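Local coordinates for deoxyribodipyrimidine photo-lyase (Oryza sativa Japonica Group, PDB 3UMV), which uses light energy and a bound FAD to split cyclobutane pyrimidine dimers in UV-damaged DNA back into separate pyrimidines, at residues Val72-Phe77 / Phe111-Gly116; Gly96-Ala101 / Val220-Leu225. One frame throughout, in Å; residues are numbered along the deposited sequence. Where two conformers were deposited one is given.

Contact 1: Val72-Phe77 / Phe111-Gly116. With URE (urea), chain M; URE (urea), chain N.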
loop_
_atom_site.group_PDB
_atom_site.type_symbol
_atom_site.label_atom_id
_atom_site.label_comp_id
_atom_site.label_asym_id
_atom_site.label_seq_id
_atom_site.Cartn_x
_atom_site.Cartn_y
_atom_site.Cartn_z
ATOM N N VAL A 72 -1.163 3.145 21.879
ATOM C CA VAL A 72 -0.960 2.615 20.530
ATOM C C VAL A 72 -0.020 1.417 20.629
ATOM O O VAL A 72 0.950 1.437 21.397
ATOM C CB VAL A 72 -0.332 3.671 19.585
ATOM C CG1 VAL A 72 -0.039 3.054 18.222
ATOM C CG2 VAL A 72 -1.233 4.893 19.463
ATOM N N ALA A 73 -0.315 0.362 19.876
ATOM C CA ALA A 73 0.551 -0.811 19.827
ATOM C C ALA A 73 0.825 -1.203 18.385
ATOM O O ALA A 73 -0.083 -1.193 17.560
ATOM C CB ALA A 73 -0.080 -1.987 20.589
ATOM N N PHE A 74 2.082 -1.523 18.077
ATOM C CA PHE A 74 2.446 -1.981 16.739
ATOM C C PHE A 74 3.118 -3.339 16.829
ATOM O O PHE A 74 4.066 -3.517 17.604
ATOM C CB PHE A 74 3.398 -1.000 16.057
ATOM C CG PHE A 74 3.718 -1.372 14.642
ATOM C CD1 PHE A 74 2.962 -0.857 13.596
ATOM C CD2 PHE A 74 4.742 -2.261 14.350
ATOM C CE1 PHE A 74 3.239 -1.213 12.290
ATOM C CE2 PHE A 74 5.025 -2.618 13.042
ATOM C CZ PHE A 74 4.278 -2.097 12.008
ATOM N N ALA A 75 2.641 -4.305 16.055
ATOM C CA ALA A 75 3.300 -5.618 16.012
ATOM C C ALA A 75 4.043 -5.821 14.701
ATOM O O ALA A 75 3.437 -5.797 13.628
ATOM C CB ALA A 75 2.286 -6.742 16.217
ATOM N N LEU A 76 5.358 -6.005 14.784
ATOM C CA LEU A 76 6.146 -6.385 13.616
ATOM C C LEU A 76 6.059 -7.901 13.416
ATOM O O LEU A 76 6.360 -8.657 14.335
ATOM C CB LEU A 76 7.608 -5.983 13.812
ATOM C CG LEU A 76 8.493 -6.193 12.576
ATOM C CD1 LEU A 76 8.096 -5.206 11.459
ATOM C CD2 LEU A 76 9.972 -6.062 12.918
ATOM N N PHE A 77 5.637 -8.358 12.240
ATOM C CA PHE A 77 5.679 -9.797 11.976
ATOM C C PHE A 77 7.144 -10.224 11.950
ATOM O O PHE A 77 7.970 -9.598 11.294
ATOM C CB PHE A 77 5.008 -10.148 10.651
ATOM C CG PHE A 77 3.514 -9.960 10.650
ATOM C CD1 PHE A 77 2.665 -11.039 10.467
ATOM C CD2 PHE A 77 2.961 -8.708 10.825
ATOM C CE1 PHE A 77 1.287 -10.868 10.463
ATOM C CE2 PHE A 77 1.584 -8.533 10.832
ATOM C CZ PHE A 77 0.750 -9.616 10.647
ATOM N N PHE A 111 3.515 4.251 23.144
ATOM C CA PHE A 111 3.643 3.450 21.928
ATOM C C PHE A 111 4.311 2.129 22.284
ATOM O O PHE A 111 5.488 2.103 22.632
ATOM C CB PHE A 111 4.465 4.207 20.874
ATOM C CG PHE A 111 4.670 3.451 19.577
ATOM C CD1 PHE A 111 3.653 3.354 18.637
ATOM C CD2 PHE A 111 5.894 2.867 19.292
ATOM C CE1 PHE A 111 3.856 2.666 17.427
ATOM C CE2 PHE A 111 6.098 2.180 18.099
ATOM C CZ PHE A 111 5.071 2.084 17.165
ATOM N N PHE A 112 3.554 1.036 22.197
ATOM C CA PHE A 112 4.091 -0.301 22.443
ATOM C C PHE A 112 4.585 -0.940 21.144
ATOM O O PHE A 112 3.815 -1.109 20.200
ATOM C CB PHE A 112 3.019 -1.206 23.051
ATOM C CG PHE A 112 2.613 -0.818 24.448
ATOM C CD1 PHE A 112 3.207 -1.409 25.547
ATOM C CD2 PHE A 112 1.634 0.138 24.654
ATOM C CE1 PHE A 112 2.832 -1.054 26.838
ATOM C CE2 PHE A 112 1.251 0.503 25.949
ATOM C CZ PHE A 112 1.851 -0.095 27.039
ATOM N N LEU A 113 5.866 -1.292 21.105
ATOM C CA LEU A 113 6.439 -1.988 19.961
ATOM C C LEU A 113 6.682 -3.456 20.282
ATOM O O LEU A 113 7.413 -3.779 21.218
ATOM C CB LEU A 113 7.754 -1.339 19.536
ATOM C CG LEU A 113 8.357 -2.015 18.303
ATOM C CD1 LEU A 113 7.408 -1.910 17.132
ATOM C CD2 LEU A 113 9.713 -1.410 17.954
ATOM N N PHE A 114 6.073 -4.339 19.493
ATOM C CA PHE A 114 6.210 -5.782 19.693
ATOM C C PHE A 114 6.882 -6.430 18.481
ATOM O O PHE A 114 6.371 -6.347 17.361
ATOM C CB PHE A 114 4.836 -6.414 19.925
ATOM C CG PHE A 114 4.161 -5.960 21.198
ATOM C CD1 PHE A 114 2.954 -5.279 21.160
ATOM C CD2 PHE A 114 4.737 -6.213 22.429
ATOM C CE1 PHE A 114 2.327 -4.872 22.332
ATOM C CE2 PHE A 114 4.122 -5.803 23.606
ATOM C CZ PHE A 114 2.919 -5.129 23.560
ATOM N N THR A 115 8.030 -7.067 18.686
ATOM C CA THR A 115 8.729 -7.681 17.561
ATOM C C THR A 115 8.552 -9.204 17.468
ATOM O O THR A 115 9.127 -9.854 16.592
ATOM C CB THR A 115 10.220 -7.285 17.532
ATOM O OG1 THR A 115 10.815 -7.525 18.812
ATOM C CG2 THR A 115 10.348 -5.806 17.201
ATOM N N GLY A 116 7.732 -9.759 18.352
ATOM C CA GLY A 116 7.485 -11.191 18.367
ATOM C C GLY A 116 6.322 -11.622 17.490
ATOM O O GLY A 116 6.231 -12.785 17.107
HETATM C C URE M . 4.535 -5.598 9.818
HETATM O O URE M . 3.519 -5.337 10.468
HETATM N N1 URE M . 5.369 -6.508 10.251
HETATM N N2 URE M . 4.784 -5.002 8.675
HETATM C C URE N . 6.496 -3.764 25.262
HETATM O O URE N . 6.585 -2.551 25.162
HETATM N N1 URE N . 6.915 -4.527 24.285
HETATM N N2 URE N . 5.975 -4.298 26.338
#
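The ring of Phe111 leans over toward strand 70-75 and touches Val72 and Phe74. Its edge meets the CG1 branch of Val72, with Phe111 CD1 3.7 Å from Val72 CG1. Further along the ring, Phe111 CZ comes 3.7 Å from Phe74 CB. CG of Phe111 is anti to the backbone N (chi1 179°), and this turns the ring toward strand 70-75. On the same face, Phe74 and Leu113 extend alongside each other, and Leu113 CD1 rests 3.9 Å from Phe74 CD2. Helix 87-106 packs on this face through Leu97, Leu100 and Ala101. The two strands are parallel and joined by that helix, a beta-alpha-beta unit of the photolyase alpha/beta domain. Strand 111-114 is the outermost strand of the sheet on this side. Four backbone bonds tie the pair: Phe112 N to Val72 O (2.8 Å), Phe74 N to Phe112 O, Phe114 N to Phe74 O, and Leu76 N to Phe114 O. On the other face Ala73 CB meets two aromatic residues, 4.0 Å from Phe112 CB and 4.1 Å from Phe114 CE1. Helix 120-127 covers this face through Ile121 and Leu124. One urea lies along the outer edge of strand 111-114 and donates from N1 to Leu113 O at 3.2 Å, by the rings of Phe112 and Phe114. Another lies past the end of strand 70-75, near Phe74, Leu76 and Phe77, its O 3.7 Å from Phe74 CZ.

Contact 2: Gly96-Ala101 / Val220-Leu225; sequences GLRRLA and VDWDAL. With URE (urea), chain L.
The CA atoms of Arg98, within helix 87-106, and Trp222, in the first turn of helix 222-231, are 6.8 Å apart, the nearest CA pair of the two segments. Here the helix of the beta-alpha-beta unit of the photolyase alpha/beta domain meets a helix from much later in the chain, at the protein surface. Trp222 is the main side chain between them. Its six-membered ring lies flat against the first helix in a CH-pi contact: Arg98 CA stands 3.7 Å from the ring centroid, only 2° off the normal. Val220 CG1 is on the opposite face of the indole, toward the rim. Ala101 CB packs on Trp222 CZ2 at 3.7 Å, and Leu97 CB lies 3.9 Å from Trp222 CH2. The Arg98 chain is stretched out and runs antiparallel to the Trp222 side chain, its guanidinium plane turned 22° from the ring. One face of its guanidinium rests on Trp222 CB, 3.6 Å from NE of Arg98. This run carries the group to Asp223, where it forms a salt bridge. A weak bond joins Arg98 NH1 to Asp223 OD2. Asp221 is the N-cap of helix 222-231, its OD2 accepting from Ala224 N at 2.9 Å. Its backbone N also donates to the O of a urea. In the salt bridge, Arg98 NH2 reaches Asp223 OD1 at 2.8 Å from above the carboxylate plane, while OD1 stays near the guanidinium plane.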
loop_
_atom_site.group_PDB
_atom_site.type_symbol
_atom_site.label_atom_id
_atom_site.label_comp_id
_atom_site.label_asym_id
_atom_site.label_seq_id
_atom_site.Cartn_x
_atom_site.Cartn_y
_atom_site.Cartn_z
ATOM N N GLY A 96 10.669 4.834 9.765
ATOM C CA GLY A 96 9.420 5.582 9.892
ATOM C C GLY A 96 8.785 5.463 11.272
ATOM O O GLY A 96 8.291 6.451 11.835
ATOM N N LEU A 97 8.810 4.253 11.830
ATOM C CA LEU A 97 8.230 3.999 13.142
ATOM C C LEU A 97 9.055 4.634 14.256
ATOM O O LEU A 97 8.511 5.037 15.277
ATOM C CB LEU A 97 8.085 2.499 13.398
ATOM C CG LEU A 97 6.854 1.759 12.892
ATOM C CD1 LEU A 97 6.778 0.401 13.585
ATOM C CD2 LEU A 97 5.601 2.575 13.154
ATOM N N ARG A 98 10.367 4.732 14.051
ATOM C CA ARG A 98 11.237 5.412 15.009
ATOM C C ARG A 98 10.817 6.876 15.172
ATOM O O ARG A 98 10.776 7.399 16.288
ATOM C CB ARG A 98 12.698 5.315 14.555
ATOM C CG ARG A 98 13.677 6.114 15.381
ATOM C CD ARG A 98 15.080 5.914 14.841
ATOM N NE ARG A 98 16.083 6.070 15.879
ATOM C CZ ARG A 98 17.334 5.658 15.736
ATOM N NH1 ARG A 98 18.214 5.815 16.720
ATOM N NH2 ARG A 98 17.692 5.077 14.596
ATOM N N ARG A 99 10.516 7.525 14.050
ATOM C CA ARG A 99 10.040 8.904 14.043
ATOM C C ARG A 99 8.684 9.013 14.730
ATOM O O ARG A 99 8.455 9.902 15.553
ATOM C CB ARG A 99 9.930 9.420 12.603
ATOM C CG ARG A 99 11.263 9.579 11.880
ATOM C CD ARG A 99 12.156 10.579 12.599
ATOM N NE ARG A 99 11.442 11.822 12.872
ATOM C CZ ARG A 99 11.437 12.881 12.070
ATOM N NH1 ARG A 99 12.117 12.862 10.933
ATOM N NH2 ARG A 99 10.750 13.962 12.410
ATOM N N LEU A 100 7.783 8.100 14.383
ATOM C CA LEU A 100 6.442 8.077 14.970
ATOM C C LEU A 100 6.484 7.893 16.490
ATOM O O LEU A 100 5.756 8.559 17.235
ATOM C CB LEU A 100 5.599 6.979 14.307
ATOM C CG LEU A 100 4.123 6.877 14.709
ATOM C CD1 LEU A 100 3.268 6.284 13.592
ATOM C CD2 LEU A 100 3.989 6.042 15.956
ATOM N N ALA A 101 7.346 6.991 16.949
ATOM C CA ALA A 101 7.505 6.754 18.375
ATOM C C ALA A 101 7.944 8.036 19.081
ATOM O O ALA A 101 7.496 8.321 20.187
ATOM C CB ALA A 101 8.496 5.619 18.615
ATOM N N VAL A 220 12.934 0.929 23.466
ATOM C CA VAL A 220 13.540 0.301 22.305
ATOM C C VAL A 220 14.881 0.944 21.968
ATOM O O VAL A 220 15.001 2.171 21.953
ATOM C CB VAL A 220 12.629 0.443 21.078
ATOM C CG1 VAL A 220 13.267 -0.205 19.858
ATOM C CG2 VAL A 220 11.264 -0.164 21.362
ATOM N N ASP A 221 15.884 0.116 21.693
ATOM C CA ASP A 221 17.101 0.601 21.047
ATOM C C ASP A 221 16.913 0.436 19.546
ATOM O O ASP A 221 17.127 -0.640 19.004
ATOM C CB ASP A 221 18.329 -0.175 21.529
ATOM C CG ASP A 221 19.648 0.416 21.007
ATOM O OD1 ASP A 221 20.583 0.563 21.813
ATOM O OD2 ASP A 221 19.753 0.732 19.801
ATOM N N TRP A 222 16.494 1.510 18.885
ATOM C CA TRP A 222 16.129 1.443 17.475
ATOM C C TRP A 222 17.306 1.097 16.558
ATOM O O TRP A 222 17.150 0.333 15.611
ATOM C CB TRP A 222 15.468 2.749 17.033
ATOM C CG TRP A 222 14.118 2.959 17.638
ATOM C CD1 TRP A 222 13.827 3.637 18.791
ATOM C CD2 TRP A 222 12.863 2.497 17.118
ATOM N NE1 TRP A 222 12.472 3.619 19.021
ATOM C CE2 TRP A 222 11.857 2.931 18.005
ATOM C CE3 TRP A 222 12.494 1.764 15.990
ATOM C CZ2 TRP A 222 10.507 2.642 17.804
ATOM C CZ3 TRP A 222 11.152 1.488 15.785
ATOM C CH2 TRP A 222 10.173 1.925 16.689
ATOM N N ASP A 223 18.479 1.655 16.835
ATOM C CA ASP A 223 19.662 1.287 16.061
ATOM C C ASP A 223 19.944 -0.230 16.116
ATOM O O ASP A 223 20.209 -0.851 15.081
ATOM C CB ASP A 223 20.879 2.117 16.484
ATOM C CG ASP A 223 20.771 3.578 16.043
ATOM O OD1 ASP A 223 20.222 3.840 14.950
ATOM O OD2 ASP A 223 21.229 4.470 16.782
ATOM N N ALA A 224 19.838 -0.826 17.300
ATOM C CA ALA A 224 20.063 -2.268 17.440
ATOM C C ALA A 224 18.985 -3.057 16.727
ATOM O O ALA A 224 19.276 -4.021 16.034
ATOM C CB ALA A 224 20.105 -2.665 18.876
ATOM N N LEU A 225 17.735 -2.657 16.930
ATOM C CA LEU A 225 16.592 -3.326 16.287
ATOM C C LEU A 225 16.657 -3.278 14.768
ATOM O O LEU A 225 16.504 -4.296 14.091
ATOM C CB LEU A 225 15.280 -2.727 16.781
ATOM C CG LEU A 225 14.044 -3.220 16.036
ATOM C CD1 LEU A 225 13.815 -4.697 16.327
ATOM C CD2 LEU A 225 12.826 -2.390 16.406
HETATM C C URE L . 16.503 -3.750 21.614
HETATM O O URE L . 15.995 -2.782 22.170
HETATM N N1 URE L . 16.709 -4.859 22.280
HETATM N N2 URE L . 16.835 -3.675 20.349
#

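How the contacts relate
The centres of contacts 1 and 2 are 11 Å apart, and apolar side chains of the two touch. Helix 87-106, which joins the strands of contact 1, supplies the first segment of contact 2. Leu97 CD1 meets Phe74 CD2 at 3.4 Å, and Leu100 CD2 meets Phe111 CE1 at 3.7 Å. Leu113 reaches the later helix: its CD2 is 3.6 Å from both Trp222 CH2 and Leu225 CD2. Helix 222-231 therefore packs against both the strand and the helix of the unit. Contact 1 is probably the closer to the flavin site: Leu76 is about 8 Å and Leu97 about 12 Å, side chain to side chain, from Arg429, a probable FAD-binding residue.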